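Local coordinates for hydrolase (Thermococcus thioreducens, PDB 6IAH), which is a magnesium-binding phosphatase of the haloacid dehalogenase superfamily with diverse substrate specificity, and may act on phosphoglycolate, at residues 28-33 against 65-70; 56-61 against 87-92; 107-112 against 154-159. All coordinates share one frame; numbering follows the deposited sequence.

Contact 1 (28-33 against 65-70); sequences YFLGLF and LFALSG
The ring of Phe33 receives Leu68 over one face. Methyl CD1 of Leu68 sits 4.0 Å from the centroid of the Phe33 ring and only 14° off its normal, a CH-pi contact displaced toward the CD2-CE2 rim. The other methyl, Leu68 CD2, sits at the root of the ring, 3.7 Å from Phe33 CB. The two side chains cross at about a right angle, and both leucine methyls meet the one aromatic residue. Phe33 is the first residue beyond helix 17-32, and its CB points toward the partner segment. Leu30, one turn earlier, packs deeper. Its CG stands anti to the carbonyl carbon (chi1 -67°), which carries the forked end across to helix 56-68. There Leu30 CD1 lies 3.7 Å from Ala67 CB, and Leu30 CD2 lies 3.9 Å from Leu68 CG. Ile39 touches Leu30 from outside the two segments. The side chains that meet here are all apolar. Beyond them, Ser69 OG hydrogen-bonds back to Phe66 O at 2.6 Å. Gly70, with positive phi, closes helix 56-68 in a Schellman motif. The contact is helix-end packing within the all-helical cap inserted into the HAD fold.

Contact 2 (56-61 against 87-92); sequences DFKVSE and WVREKF
Charge pairing joins Glu61 to Arg89. The arginine grips the carboxylate side-on with two nitrogens, one to each oxygen. Arg89 NH2 gives a nearly straight bond to Glu61 OE1, 2.9 Å long with an angle of 168° at the hydrogen, and meets the syn lone pair of that oxygen. Arg89 NE bonds Glu61 OE2 at 2.8 Å. Both oxygens lie near the guanidinium plane, but the two flat groups are turned 33° apart, and NE meets OE2 on the syn side but well out of the carboxylate plane. Glu61 CG is anti to the backbone N (chi1 -176°), and the extended chain beyond it delivers the carboxylate to the arginine. The pair ties helix 56-68 to helix 85-92 in the helical cap of this HAD-type phosphatase. Glu61 OE2 also accepts from Val96 N, beyond the second helix. With an alanine at Arg89, the buried Glu61 carboxylate would probably lose its charged mate and keep only the bond from Val96 N among the partners described. Van der Waals contact is slight: Lys58 CE lies 3.7 Å from Arg89 NH2. Water adds a looser link. It accepts from Arg89 NH1 at 3.0 Å and, weakly, from Lys58 NZ. The like charges themselves stay apart, with Lys58 NZ 4.6 Å from Arg89 NH2.

Contact 3 (107-112 against 154-159); sequences TFYLGR and ALEMEL
Leu110 meets Leu155 and Leu159 where two parts of a HAD phosphatase come together. Helix 100-110 belongs to the helical cap. Helix 154-164 follows strand 145-149 of the parallel sheet in the Rossmann-like core. Leu110 lies at the last turn of its helix, just before Gly111 leaves helical geometry with positive phi. Its CB points toward the core helix. CG stands anti to the carbonyl carbon (chi1 -62°), beside the backbone N, and serves as the fork from which the two methyls part. The branch that does the touching is CD2. It lies 3.7 Å from Leu159 CD1 and 4.0 Å from Leu155 CD2, and so bridges two leucines one turn apart on helix 154-164. The chain of Leu110 crosses that of Leu159 at about a right angle and meets that of Leu155 at a slant. Leu159 is buried, while Leu155 lies at the exposed side of the contact.

Beside this apolar patch, Tyr109 points its CB toward the same helix. With CG anti to the backbone N (chi1 180°), the ring extends toward helix 154-164. The phenol reaches Glu128, which is hydrogen-bonded to Tyr109 OH, and the ring meets that of Tyr18 with the planes about 20° apart. The Tyr109 side chain is about 6 Å from that of the magnesium ligand Asp8, measured between nearest atoms. This places the cap-core junction close to the metal site. Glu156 comes up to the tyrosine obliquely, but its carboxylate is engaged elsewhere: OE1 forms a salt bridge with Arg174 and also accepts from Ser153 N. The other oxygen, Glu156 OE2, remains 4.2 Å from Tyr109 CE2.

Contacts 1 and 2 share helix 56-68 and lie on the same side of the chain's centre. They touch through Phe66 and Leu65, which pack on Val88, and their centres are about 12 Å apart. Both are partly buried and lie away from the annotated metal sites. Contact 1 relies on aliphatic and aromatic packing, whereas contact 2 pairs charges and includes a water. Contact 3 is the most buried of the three, with its centre about 12 Å from that of the chain, and it alone joins cap to core. Phe108 on its cap helix touches Tyr28 of segment 28-33, linking it to contact 1. Contacts 2 and 3 do not touch.

Contact 1 (28-33 against 65-70)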
loop_
_atom_site.group_PDB
_atom_site.type_symbol
_atom_site.label_atom_id
_atom_site.label_comp_id
_atom_site.label_asym_id
_atom_site.label_seq_id
_atom_site.Cartn_x
_atom_site.Cartn_y
_atom_site.Cartn_z
ATOM N N TYR A 28 -19.681 4.374 -6.945
ATOM C CA TYR A 28 -19.962 5.585 -7.711
ATOM C C TYR A 28 -20.329 5.204 -9.168
ATOM O O TYR A 28 -21.331 5.697 -9.689
ATOM C CB TYR A 28 -18.738 6.514 -7.706
ATOM C CG TYR A 28 -18.864 7.757 -8.549
ATOM C CD1 TYR A 28 -18.499 7.739 -9.890
ATOM C CD2 TYR A 28 -19.385 8.948 -8.014
ATOM C CE1 TYR A 28 -18.620 8.870 -10.710
ATOM C CE2 TYR A 28 -19.512 10.093 -8.828
ATOM C CZ TYR A 28 -19.093 10.036 -10.178
ATOM O OH TYR A 28 -19.200 11.104 -11.032
ATOM N N PHE A 29 -19.511 4.370 -9.834
ATOM C CA PHE A 29 -19.841 3.996 -11.239
ATOM C C PHE A 29 -21.063 3.103 -11.300
ATOM O O PHE A 29 -21.894 3.225 -12.198
ATOM C CB PHE A 29 -18.665 3.338 -11.910
ATOM C CG PHE A 29 -17.627 4.328 -12.237
ATOM C CD1 PHE A 29 -17.763 5.094 -13.364
ATOM C CD2 PHE A 29 -16.642 4.646 -11.303
ATOM C CE1 PHE A 29 -16.870 6.111 -13.639
ATOM C CE2 PHE A 29 -15.744 5.673 -11.587
ATOM C CZ PHE A 29 -15.874 6.401 -12.730
ATOM N N LEU A 30 -21.181 2.198 -10.358
ATOM C CA LEU A 30 -22.404 1.404 -10.299
ATOM C C LEU A 30 -23.660 2.266 -10.244
ATOM O O LEU A 30 -24.639 1.982 -10.950
ATOM C CB LEU A 30 -22.342 0.372 -9.186
ATOM C CG LEU A 30 -21.306 -0.748 -9.393
ATOM C CD1 LEU A 30 -21.123 -1.541 -8.128
ATOM C CD2 LEU A 30 -21.612 -1.705 -10.575
ATOM N N GLY A 31 -23.648 3.277 -9.403
ATOM C CA GLY A 31 -24.741 4.264 -9.259
ATOM C C GLY A 31 -25.081 4.922 -10.580
ATOM O O GLY A 31 -26.232 5.138 -10.875
ATOM N N LEU A 32 -24.088 5.175 -11.440
ATOM C CA LEU A 32 -24.376 5.692 -12.780
ATOM C C LEU A 32 -25.184 4.751 -13.662
ATOM O O LEU A 32 -25.889 5.188 -14.544
ATOM C CB LEU A 32 -23.090 6.061 -13.534
ATOM C CG LEU A 32 -22.128 7.032 -12.906
ATOM C CD1 LEU A 32 -20.917 7.302 -13.827
ATOM C CD2 LEU A 32 -22.818 8.344 -12.555
ATOM N N PHE A 33 -25.029 3.472 -13.443
ATOM C CA PHE A 33 -25.743 2.479 -14.128
ATOM C C PHE A 33 -26.974 2.037 -13.285
ATOM O O PHE A 33 -27.501 1.002 -13.564
ATOM C CB PHE A 33 -24.831 1.278 -14.379
ATOM C CG PHE A 33 -23.759 1.499 -15.414
ATOM C CD1 PHE A 33 -24.050 1.359 -16.765
ATOM C CD2 PHE A 33 -22.461 1.750 -15.034
ATOM C CE1 PHE A 33 -23.057 1.490 -17.725
ATOM C CE2 PHE A 33 -21.457 1.929 -15.960
ATOM C CZ PHE A 33 -21.763 1.795 -17.335
ATOM N N LEU A 65 -17.266 -3.875 -13.349
ATOM C CA LEU A 65 -17.703 -4.796 -14.402
ATOM C C LEU A 65 -18.285 -6.036 -13.779
ATOM O O LEU A 65 -19.380 -6.466 -14.175
ATOM C CB LEU A 65 -16.596 -5.107 -15.421
ATOM C CG LEU A 65 -16.177 -3.871 -16.298
ATOM C CD1 LEU A 65 -14.860 -4.077 -17.054
ATOM C CD2 LEU A 65 -17.244 -3.506 -17.304
ATOM N N PHE A 66 -17.619 -6.576 -12.761
ATOM C CA PHE A 66 -18.128 -7.826 -12.168
ATOM C C PHE A 66 -19.508 -7.588 -11.569
ATOM O O PHE A 66 -20.387 -8.427 -11.721
ATOM C CB PHE A 66 -17.235 -8.334 -11.018
ATOM C CG PHE A 66 -15.909 -8.982 -11.448
ATOM C CD1 PHE A 66 -15.526 -9.061 -12.753
ATOM C CD2 PHE A 66 -15.092 -9.576 -10.483
ATOM C CE1 PHE A 66 -14.312 -9.673 -13.125
ATOM C CE2 PHE A 66 -13.892 -10.222 -10.856
ATOM C CZ PHE A 66 -13.509 -10.225 -12.171
ATOM N N ALA A 67 -19.659 -6.500 -10.847
ATOM C CA ALA A 67 -20.945 -6.191 -10.163
ATOM C C ALA A 67 -22.025 -5.788 -11.151
ATOM O O ALA A 67 -23.209 -6.061 -10.908
ATOM C CB ALA A 67 -20.766 -5.126 -9.109
ATOM N N LEU A 68 -21.641 -5.159 -12.272
ATOM C CA LEU A 68 -22.616 -4.910 -13.350
ATOM C C LEU A 68 -23.220 -6.161 -13.878
ATOM O O LEU A 68 -24.371 -6.137 -14.346
ATOM C CB LEU A 68 -22.000 -4.141 -14.539
ATOM C CG LEU A 68 -21.924 -2.608 -14.397
ATOM C CD1 LEU A 68 -21.211 -2.000 -15.613
ATOM C CD2 LEU A 68 -23.349 -2.069 -14.288
ATOM N N SER A 69 -22.424 -7.230 -13.880
ATOM C CA SER A 69 -22.846 -8.517 -14.418
ATOM C C SER A 69 -23.756 -9.246 -13.418
ATOM O O SER A 69 -24.336 -10.256 -13.766
ATOM C CB SER A 69 -21.663 -9.418 -14.712
ATOM O OG SER A 69 -21.203 -10.047 -13.527
ATOM N N GLY A 70 -23.828 -8.793 -12.184
ATOM C CA GLY A 70 -24.663 -9.488 -11.193
ATOM C C GLY A 70 -24.081 -10.799 -10.643
ATOM O O GLY A 70 -24.778 -11.484 -9.855
#

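Contact 2 (56-61 against 87-92)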
loop_
_atom_site.group_PDB
_atom_site.type_symbol
_atom_site.label_atom_id
_atom_site.label_comp_id
_atom_site.label_asym_id
_atom_site.label_seq_id
_atom_site.Cartn_x
_atom_site.Cartn_y
_atom_site.Cartn_z
ATOM N N ASP A 56 -5.113 0.045 -7.505
ATOM C CA ASP A 56 -6.538 -0.059 -7.062
ATOM C C ASP A 56 -7.536 0.618 -8.038
ATOM O O ASP A 56 -8.723 0.412 -7.902
ATOM C CB ASP A 56 -6.684 0.479 -5.657
ATOM C CG ASP A 56 -6.140 -0.464 -4.601
ATOM O OD1 ASP A 56 -6.035 -1.694 -4.829
ATOM O OD2 ASP A 56 -5.820 0.025 -3.506
ATOM N N PHE A 57 -7.074 1.457 -8.974
ATOM C CA PHE A 57 -7.925 1.938 -10.084
ATOM C C PHE A 57 -8.368 0.738 -10.960
ATOM O O PHE A 57 -9.513 0.618 -11.380
ATOM C CB PHE A 57 -7.203 2.944 -11.029
ATOM C CG PHE A 57 -6.413 4.028 -10.332
ATOM C CD1 PHE A 57 -6.949 4.719 -9.254
ATOM C CD2 PHE A 57 -5.164 4.411 -10.812
ATOM C CE1 PHE A 57 -6.240 5.739 -8.610
ATOM C CE2 PHE A 57 -4.457 5.441 -10.198
ATOM C CZ PHE A 57 -4.990 6.110 -9.099
ATOM N N LYS A 58 -7.444 -0.190 -11.160
ATOM C CA LYS A 58 -7.697 -1.405 -11.930
ATOM C C LYS A 58 -8.545 -2.368 -11.136
ATOM O O LYS A 58 -9.399 -3.000 -11.698
ATOM C CB LYS A 58 -6.394 -2.089 -12.359
ATOM C CG LYS A 58 -5.468 -1.238 -13.220
ATOM C CD LYS A 58 -6.206 -0.858 -14.466
ATOM C CE LYS A 58 -5.467 0.152 -15.336
ATOM N NZ LYS A 58 -4.035 -0.187 -15.515
ATOM N N VAL A 59 -8.311 -2.451 -9.845
ATOM C CA VAL A 59 -9.144 -3.309 -9.004
ATOM C C VAL A 59 -10.560 -2.744 -9.033
ATOM O O VAL A 59 -11.485 -3.519 -9.166
ATOM C CB VAL A 59 -8.663 -3.426 -7.539
ATOM C CG1 VAL A 59 -9.608 -4.348 -6.703
ATOM C CG2 VAL A 59 -7.266 -4.036 -7.459
ATOM N N SER A 60 -10.712 -1.413 -8.929
ATOM C CA SER A 60 -12.038 -0.775 -8.949
ATOM C C SER A 60 -12.735 -1.123 -10.266
ATOM O O SER A 60 -13.909 -1.541 -10.285
ATOM C CB SER A 60 -11.931 0.746 -8.764
ATOM O OG SER A 60 -11.338 1.117 -7.524
ATOM N N GLU A 61 -12.020 -0.986 -11.378
ATOM C CA GLU A 61 -12.570 -1.325 -12.680
ATOM C C GLU A 61 -13.118 -2.737 -12.828
ATOM O O GLU A 61 -14.228 -2.926 -13.343
ATOM C CB GLU A 61 -11.525 -1.052 -13.814
ATOM C CG GLU A 61 -12.084 -1.303 -15.192
ATOM C CD GLU A 61 -10.968 -1.046 -16.283
ATOM O OE1 GLU A 61 -9.928 -0.540 -15.914
ATOM O OE2 GLU A 61 -11.168 -1.367 -17.455
ATOM N N TRP A 87 -7.904 -9.677 -18.279
ATOM C CA TRP A 87 -8.856 -10.785 -18.236
ATOM C C TRP A 87 -10.327 -10.283 -18.245
ATOM O O TRP A 87 -11.161 -10.827 -18.939
ATOM C CB TRP A 87 -8.593 -11.658 -17.016
ATOM C CG TRP A 87 -9.378 -12.933 -16.877
ATOM C CD1 TRP A 87 -8.984 -14.166 -17.293
ATOM C CD2 TRP A 87 -10.640 -13.120 -16.230
ATOM N NE1 TRP A 87 -9.914 -15.098 -16.975
ATOM C CE2 TRP A 87 -10.939 -14.503 -16.305
ATOM C CE3 TRP A 87 -11.553 -12.255 -15.604
ATOM C CZ2 TRP A 87 -12.147 -15.071 -15.792
ATOM C CZ3 TRP A 87 -12.765 -12.818 -15.071
ATOM C CH2 TRP A 87 -13.011 -14.214 -15.128
ATOM N N VAL A 88 -10.579 -9.244 -17.470
ATOM C CA VAL A 88 -11.875 -8.641 -17.308
ATOM C C VAL A 88 -12.319 -7.945 -18.575
ATOM O O VAL A 88 -13.428 -8.140 -19.044
ATOM C CB VAL A 88 -11.883 -7.643 -16.108
ATOM C CG1 VAL A 88 -13.308 -7.164 -15.844
ATOM C CG2 VAL A 88 -11.402 -8.316 -14.810
ATOM N N ARG A 89 -11.406 -7.156 -19.166
ATOM C CA ARG A 89 -11.670 -6.454 -20.370
ATOM C C ARG A 89 -11.925 -7.354 -21.539
ATOM O O ARG A 89 -12.846 -7.092 -22.341
ATOM C CB ARG A 89 -10.532 -5.471 -20.696
ATOM C CG ARG A 89 -10.454 -4.355 -19.705
ATOM C CD ARG A 89 -9.153 -3.554 -19.907
ATOM N NE ARG A 89 -9.032 -2.436 -18.971
ATOM C CZ ARG A 89 -7.983 -1.607 -18.922
ATOM N NH1 ARG A 89 -6.974 -1.821 -19.781
ATOM N NH2 ARG A 89 -7.915 -0.612 -18.013
ATOM N N GLU A 90 -11.174 -8.441 -21.601
ATOM C CA GLU A 90 -11.379 -9.404 -22.680
ATOM C C GLU A 90 -12.701 -10.111 -22.487
ATOM O O GLU A 90 -13.403 -10.383 -23.447
ATOM C CB GLU A 90 -10.252 -10.404 -22.753
ATOM C CG GLU A 90 -9.026 -9.892 -23.490
ATOM C CD GLU A 90 -7.852 -10.865 -23.431
ATOM O OE1 GLU A 90 -8.039 -12.017 -22.991
ATOM O OE2 GLU A 90 -6.732 -10.478 -23.821
ATOM N N LYS A 91 -13.026 -10.456 -21.256
ATOM C CA LYS A 91 -14.282 -11.158 -21.002
ATOM C C LYS A 91 -15.537 -10.325 -21.373
ATOM O O LYS A 91 -16.427 -10.839 -22.026
ATOM C CB LYS A 91 -14.336 -11.517 -19.551
ATOM C CG LYS A 91 -15.540 -12.314 -19.175
ATOM C CD LYS A 91 -15.353 -12.837 -17.763
ATOM C CE LYS A 91 -16.583 -13.590 -17.311
ATOM N NZ LYS A 91 -16.776 -14.846 -18.098
ATOM N N PHE A 92 -15.643 -9.071 -20.911
ATOM C CA PHE A 92 -16.880 -8.244 -21.107
ATOM C C PHE A 92 -16.866 -7.347 -22.313
ATOM O O PHE A 92 -17.888 -6.883 -22.727
ATOM C CB PHE A 92 -17.184 -7.448 -19.839
ATOM C CG PHE A 92 -17.502 -8.325 -18.687
ATOM C CD1 PHE A 92 -18.755 -8.912 -18.599
ATOM C CD2 PHE A 92 -16.522 -8.670 -17.743
ATOM C CE1 PHE A 92 -19.074 -9.739 -17.546
ATOM C CE2 PHE A 92 -16.815 -9.522 -16.689
ATOM C CZ PHE A 92 -18.086 -10.054 -16.581
HETATM O O HOH W 1 -4.388 -0.585 -18.918
#

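Contact 3 (107-112 against 154-159)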
loop_
_atom_site.group_PDB
_atom_site.type_symbol
_atom_site.label_atom_id
_atom_site.label_comp_id
_atom_site.label_asym_id
_atom_site.label_seq_id
_atom_site.Cartn_x
_atom_site.Cartn_y
_atom_site.Cartn_z
ATOM N N THR A 107 -10.275 11.482 -5.927
ATOM C CA THR A 107 -11.228 12.338 -5.234
ATOM C C THR A 107 -11.607 11.734 -3.850
ATOM O O THR A 107 -11.561 12.440 -2.846
ATOM C CB THR A 107 -12.469 12.596 -6.127
ATOM O OG1 THR A 107 -12.036 13.259 -7.337
ATOM C CG2 THR A 107 -13.494 13.470 -5.412
ATOM N N PHE A 108 -11.901 10.436 -3.815
ATOM C CA PHE A 108 -12.322 9.750 -2.577
ATOM C C PHE A 108 -11.115 9.561 -1.609
ATOM O O PHE A 108 -11.254 9.773 -0.407
ATOM C CB PHE A 108 -12.951 8.386 -2.861
ATOM C CG PHE A 108 -14.363 8.444 -3.328
ATOM C CD1 PHE A 108 -15.335 9.124 -2.590
ATOM C CD2 PHE A 108 -14.768 7.775 -4.491
ATOM C CE1 PHE A 108 -16.662 9.155 -3.038
ATOM C CE2 PHE A 108 -16.076 7.817 -4.932
ATOM C CZ PHE A 108 -17.025 8.477 -4.200
ATOM N N TYR A 109 -9.937 9.215 -2.144
ATOM C CA TYR A 109 -8.801 8.867 -1.284
ATOM C C TYR A 109 -8.099 10.153 -0.801
ATOM O O TYR A 109 -7.837 10.287 0.400
ATOM C CB TYR A 109 -7.799 7.895 -1.980
ATOM C CG TYR A 109 -6.633 7.566 -1.062
ATOM C CD1 TYR A 109 -6.796 6.721 0.027
ATOM C CD2 TYR A 109 -5.382 8.180 -1.251
ATOM C CE1 TYR A 109 -5.754 6.443 0.911
ATOM C CE2 TYR A 109 -4.331 7.913 -0.392
ATOM C CZ TYR A 109 -4.502 7.059 0.668
ATOM O OH TYR A 109 -3.441 6.867 1.508
ATOM N N LEU A 110 -7.785 11.068 -1.745
ATOM C CA LEU A 110 -7.095 12.284 -1.461
ATOM C C LEU A 110 -7.989 13.476 -1.051
ATOM O O LEU A 110 -7.519 14.334 -0.323
ATOM C CB LEU A 110 -6.211 12.705 -2.640
ATOM C CG LEU A 110 -5.092 11.743 -3.028
ATOM C CD1 LEU A 110 -4.371 12.348 -4.217
ATOM C CD2 LEU A 110 -4.096 11.556 -1.889
ATOM N N GLY A 111 -9.230 13.543 -1.534
ATOM C CA GLY A 111 -10.126 14.634 -1.187
ATOM C C GLY A 111 -9.546 15.952 -1.596
ATOM O O GLY A 111 -9.018 16.074 -2.709
ATOM N N ARG A 112 -9.464 16.880 -0.636
ATOM C CA ARG A 112 -8.978 18.217 -0.942
ATOM C C ARG A 112 -7.501 18.270 -1.274
ATOM O O ARG A 112 -7.054 19.291 -1.841
ATOM C CB ARG A 112 -9.296 19.213 0.157
ATOM C CG ARG A 112 -10.791 19.347 0.393
ATOM C CD ARG A 112 -11.003 20.242 1.582
ATOM N NE ARG A 112 -12.382 20.701 1.669
ATOM C CZ ARG A 112 -12.878 21.401 2.676
ATOM N NH1 ARG A 112 -12.121 21.675 3.703
ATOM N NH2 ARG A 112 -14.135 21.781 2.663
ATOM N N ALA A 154 5.937 9.672 -3.755
ATOM C CA ALA A 154 6.400 10.838 -3.036
ATOM C C ALA A 154 5.271 11.654 -2.364
ATOM O O ALA A 154 5.387 12.023 -1.206
ATOM C CB ALA A 154 7.225 11.717 -3.943
ATOM N N LEU A 155 4.190 11.915 -3.073
ATOM C CA LEU A 155 3.088 12.664 -2.499
ATOM C C LEU A 155 2.489 11.890 -1.352
ATOM O O LEU A 155 2.187 12.452 -0.309
ATOM C CB LEU A 155 1.999 12.880 -3.558
ATOM C CG LEU A 155 0.795 13.740 -3.180
ATOM C CD1 LEU A 155 0.343 14.553 -4.399
ATOM C CD2 LEU A 155 -0.376 12.937 -2.648
ATOM N N GLU A 156 2.271 10.597 -1.561
ATOM C CA GLU A 156 1.683 9.738 -0.515
ATOM C C GLU A 156 2.628 9.579 0.690
ATOM O O GLU A 156 2.178 9.328 1.821
ATOM C CB GLU A 156 1.348 8.371 -1.092
ATOM C CG GLU A 156 0.091 8.391 -1.938
ATOM C CD GLU A 156 -0.063 7.112 -2.707
ATOM O OE1 GLU A 156 0.928 6.337 -2.892
ATOM O OE2 GLU A 156 -1.219 6.849 -3.029
ATOM N N MET A 157 3.931 9.682 0.423
ATOM C CA MET A 157 4.926 9.626 1.452
ATOM C C MET A 157 4.909 10.931 2.325
ATOM O O MET A 157 5.032 10.863 3.562
ATOM C CB MET A 157 6.316 9.361 0.826
ATOM C CG MET A 157 7.389 8.962 1.814
ATOM S SD MET A 157 6.972 7.600 3.006
ATOM C CE MET A 157 7.854 8.213 4.386
ATOM N N GLU A 158 4.735 12.087 1.681
ATOM C CA GLU A 158 4.505 13.330 2.413
ATOM C C GLU A 158 3.279 13.201 3.330
ATOM O O GLU A 158 3.335 13.632 4.488
ATOM C CB GLU A 158 4.336 14.515 1.464
ATOM C CG GLU A 158 4.498 15.875 2.135
ATOM C CD GLU A 158 3.204 16.407 2.707
ATOM O OE1 GLU A 158 2.153 16.201 2.057
ATOM O OE2 GLU A 158 3.234 17.040 3.797
ATOM N N LEU A 159 2.196 12.626 2.822
ATOM C CA LEU A 159 1.003 12.345 3.668
ATOM C C LEU A 159 1.325 11.433 4.873
ATOM O O LEU A 159 0.862 11.684 6.000
ATOM C CB LEU A 159 -0.157 11.713 2.863
ATOM C CG LEU A 159 -0.682 12.504 1.642
ATOM C CD1 LEU A 159 -1.758 11.699 0.931
ATOM C CD2 LEU A 159 -1.177 13.865 2.076
#